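Local structure of lysosome-associated membrane glycoprotein 3 (Homo sapiens, 4AKM) at residues A46-N59 with L62-K75. The protein is a lysosomal membrane glycoprotein that takes part in the unfolded protein response and in fusion of lysosomes with autophagosomes, and promotes hepatocellular lipogenesis. Residues are numbered along the deposited sequence; the frame is centred on the assembly and turned at random.
With NAG (2-acetamido-2-deoxy-beta-D-glucopyranose), chain D.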
# COMPACT_ATOMS: atom_id res chain seq x y z
N ALA A 46 10.85 3.15 -10.51
CA ALA A 46 10.96 1.88 -11.21
C ALA A 46 9.72 1.05 -10.89
O ALA A 46 9.75 -0.18 -10.87
CB ALA A 46 12.22 1.15 -10.76
N THR A 47 8.61 1.75 -10.65
CA THR A 47 7.38 1.09 -10.24
C THR A 47 6.17 1.66 -10.97
O THR A 47 5.94 2.87 -10.98
CB THR A 47 7.18 1.21 -8.70
OG1 THR A 47 8.09 0.32 -8.04
CG2 THR A 47 5.76 0.86 -8.29
N GLN A 48 5.40 0.78 -11.60
CA GLN A 48 4.24 1.17 -12.38
C GLN A 48 2.98 1.10 -11.52
O GLN A 48 2.65 0.06 -10.96
CB GLN A 48 4.08 0.26 -13.59
CG GLN A 48 5.38 -0.39 -14.05
CD GLN A 48 5.89 0.18 -15.36
OE1 GLN A 48 5.66 1.35 -15.68
NE2 GLN A 48 6.59 -0.65 -16.13
N ALA A 49 2.27 2.22 -11.44
CA ALA A 49 1.00 2.24 -10.72
C ALA A 49 -0.16 2.05 -11.69
O ALA A 49 -0.23 2.68 -12.75
CB ALA A 49 0.86 3.55 -9.96
N SER A 50 -1.08 1.18 -11.31
CA SER A 50 -2.29 0.96 -12.08
C SER A 50 -3.33 0.57 -11.06
O SER A 50 -3.04 0.45 -9.89
CB SER A 50 -2.11 -0.17 -13.09
OG SER A 50 -2.03 -1.42 -12.43
N GLY A 51 -4.56 0.38 -11.49
CA GLY A 51 -5.55 -0.04 -10.53
C GLY A 51 -6.95 0.21 -11.00
O GLY A 51 -7.18 0.76 -12.07
N ASN A 52 -7.90 -0.18 -10.16
CA ASN A 52 -9.28 -0.19 -10.61
C ASN A 52 -10.16 0.59 -9.65
O ASN A 52 -10.20 0.31 -8.46
CB ASN A 52 -9.76 -1.63 -10.76
CG ASN A 52 -10.76 -1.78 -11.88
OD1 ASN A 52 -11.97 -1.67 -11.67
ND2 ASN A 52 -10.26 -2.03 -13.09
N CYS A 53 -10.86 1.58 -10.20
CA CYS A 53 -11.76 2.41 -9.41
C CYS A 53 -13.09 1.70 -9.21
O CYS A 53 -13.42 0.75 -9.94
CB CYS A 53 -11.98 3.75 -10.10
SG CYS A 53 -10.50 4.78 -10.24
N GLY A 54 -13.87 2.17 -8.24
CA GLY A 54 -15.17 1.60 -7.97
C GLY A 54 -15.94 2.41 -6.94
O GLY A 54 -15.34 3.08 -6.10
N THR A 55 -17.26 2.33 -7.01
CA THR A 55 -18.13 3.13 -6.14
C THR A 55 -17.97 2.77 -4.66
O THR A 55 -18.17 3.62 -3.78
CB THR A 55 -19.62 3.02 -6.57
OG1 THR A 55 -20.12 1.71 -6.29
CG2 THR A 55 -19.76 3.31 -8.07
N ARG A 56 -17.60 1.52 -4.38
CA ARG A 56 -17.49 1.04 -3.01
C ARG A 56 -16.19 0.27 -2.78
O ARG A 56 -15.86 -0.08 -1.64
CB ARG A 56 -18.70 0.17 -2.65
CG ARG A 56 -19.06 0.15 -1.17
CD ARG A 56 -19.54 -1.22 -0.74
NE ARG A 56 -18.47 -2.22 -0.86
CZ ARG A 56 -18.63 -3.53 -0.70
NH1 ARG A 56 -19.83 -4.02 -0.41
NH2 ARG A 56 -17.60 -4.34 -0.83
N LYS A 57 -15.45 0.01 -3.85
CA LYS A 57 -14.23 -0.77 -3.75
C LYS A 57 -13.23 -0.43 -4.85
O LYS A 57 -13.54 -0.50 -6.04
CB LYS A 57 -14.56 -2.27 -3.79
CG LYS A 57 -13.54 -3.14 -3.07
CD LYS A 57 -13.83 -4.62 -3.28
CE LYS A 57 -13.59 -5.02 -4.73
NZ LYS A 57 -13.66 -6.50 -4.91
N SER A 58 -12.01 -0.08 -4.45
CA SER A 58 -10.97 0.28 -5.40
C SER A 58 -9.68 -0.49 -5.11
O SER A 58 -9.56 -1.14 -4.08
CB SER A 58 -10.67 1.78 -5.33
OG SER A 58 -11.83 2.55 -5.52
N ASN A 59 -8.72 -0.39 -6.01
CA ASN A 59 -7.39 -0.91 -5.72
C ASN A 59 -6.28 -0.13 -6.41
O ASN A 59 -6.39 0.24 -7.58
CB ASN A 59 -7.27 -2.41 -6.06
CG ASN A 59 -7.22 -2.67 -7.56
OD1 ASN A 59 -8.24 -2.59 -8.25
ND2 ASN A 59 -6.04 -3.00 -8.06
N LEU A 62 0.81 -1.67 -7.48
CA LEU A 62 2.14 -1.17 -7.79
C LEU A 62 2.98 -2.33 -8.25
O LEU A 62 3.19 -3.29 -7.51
CB LEU A 62 2.76 -0.56 -6.55
CG LEU A 62 1.91 0.50 -5.85
CD1 LEU A 62 2.57 0.92 -4.55
CD2 LEU A 62 1.71 1.71 -6.75
N ASN A 63 3.47 -2.26 -9.48
CA ASN A 63 4.29 -3.34 -10.00
C ASN A 63 5.73 -2.94 -10.18
O ASN A 63 6.02 -1.80 -10.53
CB ASN A 63 3.72 -3.88 -11.32
CG ASN A 63 3.09 -5.24 -11.16
OD1 ASN A 63 1.87 -5.37 -11.05
ND2 ASN A 63 3.93 -6.28 -11.13
N PHE A 64 6.62 -3.89 -9.95
CA PHE A 64 8.04 -3.63 -10.09
C PHE A 64 8.70 -4.91 -10.53
O PHE A 64 8.09 -5.97 -10.52
CB PHE A 64 8.63 -3.14 -8.76
CG PHE A 64 8.25 -3.98 -7.58
CD1 PHE A 64 8.93 -5.15 -7.29
CD2 PHE A 64 7.19 -3.60 -6.77
CE1 PHE A 64 8.57 -5.93 -6.22
CE2 PHE A 64 6.83 -4.37 -5.70
CZ PHE A 64 7.52 -5.54 -5.41
N GLN A 65 9.96 -4.80 -10.91
CA GLN A 65 10.71 -6.00 -11.23
C GLN A 65 10.85 -6.86 -9.99
O GLN A 65 11.52 -6.49 -9.03
CB GLN A 65 12.09 -5.64 -11.79
CG GLN A 65 12.28 -6.06 -13.23
CD GLN A 65 11.26 -5.42 -14.16
OE1 GLN A 65 10.21 -5.99 -14.46
NE2 GLN A 65 11.58 -4.21 -14.63
N GLY A 66 10.18 -8.01 -10.02
CA GLY A 66 10.26 -8.96 -8.93
C GLY A 66 8.90 -9.27 -8.34
O GLY A 66 8.71 -10.31 -7.71
N GLY A 67 7.95 -8.37 -8.54
CA GLY A 67 6.61 -8.58 -8.02
C GLY A 67 5.77 -7.33 -7.93
O GLY A 67 5.84 -6.45 -8.79
N PHE A 68 4.97 -7.26 -6.88
CA PHE A 68 4.00 -6.19 -6.75
C PHE A 68 3.50 -6.02 -5.33
O PHE A 68 3.66 -6.91 -4.48
CB PHE A 68 2.79 -6.47 -7.65
CG PHE A 68 2.05 -7.75 -7.31
CD1 PHE A 68 1.14 -7.79 -6.26
CD2 PHE A 68 2.28 -8.90 -8.04
CE1 PHE A 68 0.48 -8.96 -5.95
CE2 PHE A 68 1.61 -10.07 -7.74
CZ PHE A 68 0.71 -10.11 -6.69
N VAL A 69 2.88 -4.88 -5.09
CA VAL A 69 2.14 -4.64 -3.87
C VAL A 69 0.75 -4.15 -4.25
O VAL A 69 0.60 -3.22 -5.05
CB VAL A 69 2.83 -3.60 -2.95
CG1 VAL A 69 1.94 -3.27 -1.76
CG2 VAL A 69 4.17 -4.12 -2.47
N ASN A 70 -0.26 -4.79 -3.69
CA ASN A 70 -1.64 -4.49 -4.00
C ASN A 70 -2.38 -4.00 -2.77
O ASN A 70 -2.54 -4.74 -1.80
CB ASN A 70 -2.32 -5.72 -4.59
CG ASN A 70 -3.57 -5.37 -5.38
OD1 ASN A 70 -3.81 -4.21 -5.71
ND2 ASN A 70 -4.37 -6.38 -5.69
N LEU A 71 -2.81 -2.75 -2.83
CA LEU A 71 -3.58 -2.13 -1.77
C LEU A 71 -5.04 -2.03 -2.20
O LEU A 71 -5.36 -1.29 -3.12
CB LEU A 71 -3.03 -0.74 -1.45
CG LEU A 71 -1.57 -0.69 -0.99
CD1 LEU A 71 -1.18 0.71 -0.56
CD2 LEU A 71 -1.33 -1.68 0.14
N THR A 72 -5.90 -2.77 -1.52
CA THR A 72 -7.34 -2.72 -1.79
C THR A 72 -8.08 -1.87 -0.76
O THR A 72 -7.93 -2.08 0.45
CB THR A 72 -7.96 -4.13 -1.81
OG1 THR A 72 -7.48 -4.85 -2.95
CG2 THR A 72 -9.48 -4.03 -1.88
N PHE A 73 -8.89 -0.94 -1.27
CA PHE A 73 -9.68 -0.02 -0.47
C PHE A 73 -11.18 -0.33 -0.52
O PHE A 73 -11.72 -0.66 -1.58
CB PHE A 73 -9.48 1.42 -0.95
CG PHE A 73 -8.05 1.86 -0.99
CD1 PHE A 73 -7.25 1.55 -2.08
CD2 PHE A 73 -7.52 2.61 0.05
CE1 PHE A 73 -5.94 1.97 -2.12
CE2 PHE A 73 -6.22 3.03 0.01
CZ PHE A 73 -5.42 2.70 -1.08
N THR A 74 -11.84 -0.19 0.62
CA THR A 74 -13.29 -0.32 0.74
C THR A 74 -13.83 0.92 1.47
O THR A 74 -13.25 1.36 2.45
CB THR A 74 -13.68 -1.60 1.53
OG1 THR A 74 -13.44 -2.76 0.72
CG2 THR A 74 -15.14 -1.59 1.94
N LYS A 75 -14.93 1.49 0.97
CA LYS A 75 -15.61 2.54 1.72
C LYS A 75 -16.89 2.01 2.37
O LYS A 75 -17.74 1.41 1.70
CB LYS A 75 -15.90 3.78 0.85
CG LYS A 75 -16.87 3.58 -0.30
CD LYS A 75 -17.19 4.91 -0.99
CE LYS A 75 -17.82 5.90 -0.02
NZ LYS A 75 -18.10 7.22 -0.66
C1 NAG D . -5.60 -6.41 -6.43
C2 NAG D . -5.47 -7.81 -7.01
C3 NAG D . -6.65 -8.12 -7.92
C4 NAG D . -7.97 -7.85 -7.20
C5 NAG D . -7.96 -6.50 -6.50
C6 NAG D . -9.17 -6.38 -5.58
C7 NAG D . -3.28 -8.81 -7.37
C8 NAG D . -2.22 -9.09 -8.40
N2 NAG D . -4.21 -7.93 -7.73
O3 NAG D . -6.59 -9.48 -8.31
O4 NAG D . -9.03 -7.87 -8.12
O5 NAG D . -6.81 -6.31 -5.71
O6 NAG D . -9.13 -5.13 -4.94
O7 NAG D . -3.27 -9.38 -6.28
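Ser58 and Phe73 form an antiparallel hydrogen-bonded pair, each N 2.9 Å from the other's O (Ser58 N to Phe73 O and Phe73 N to Ser58 O), and Gln48 pairs likewise with Asn63 at the other end of the contact. Next to Ser58, Asn59 faces Thr72 in a non-hydrogen-bonded pair; its CG lies between the backbone N and the carbonyl carbon (chi1 73°), and ND2 reaches Asn70 OD1 in a weak bond of 3.5 Å, the two amide planes 84° apart. Asn70 is an N-glycosylation site, its ND2 joined covalently to C1 of an N-acetylglucosamine. The sugar lies along the Asn59 and Thr72 side chains: its O6 shares a 2.6 Å hydrogen bond with Thr72 OG1. Phe68 receives the sugar's acetyl methyl, C8, over one ring face, offset toward the rim. Strands 48-52, 57-64 and 67-75 are consecutive in the five-stranded antiparallel sheet of this membrane-proximal luminal domain, a beta prism, and Cys53, in the loop between the first two, is joined by a disulfide to Cys16 of strand 14-27. Ala49 CB, on the outermost strand, meets Leu62 CD2 at 3.8 Å, while Thr47 CG2, anti to the backbone N, packs on Leu62 CB; Thr47 OG1 bonds to Asp43 O. Beside Thr47, Phe64 opens a type II turn ending at Gly67, whose carbonyl O sits 3.5 Å above the centre of the Phe64 ring.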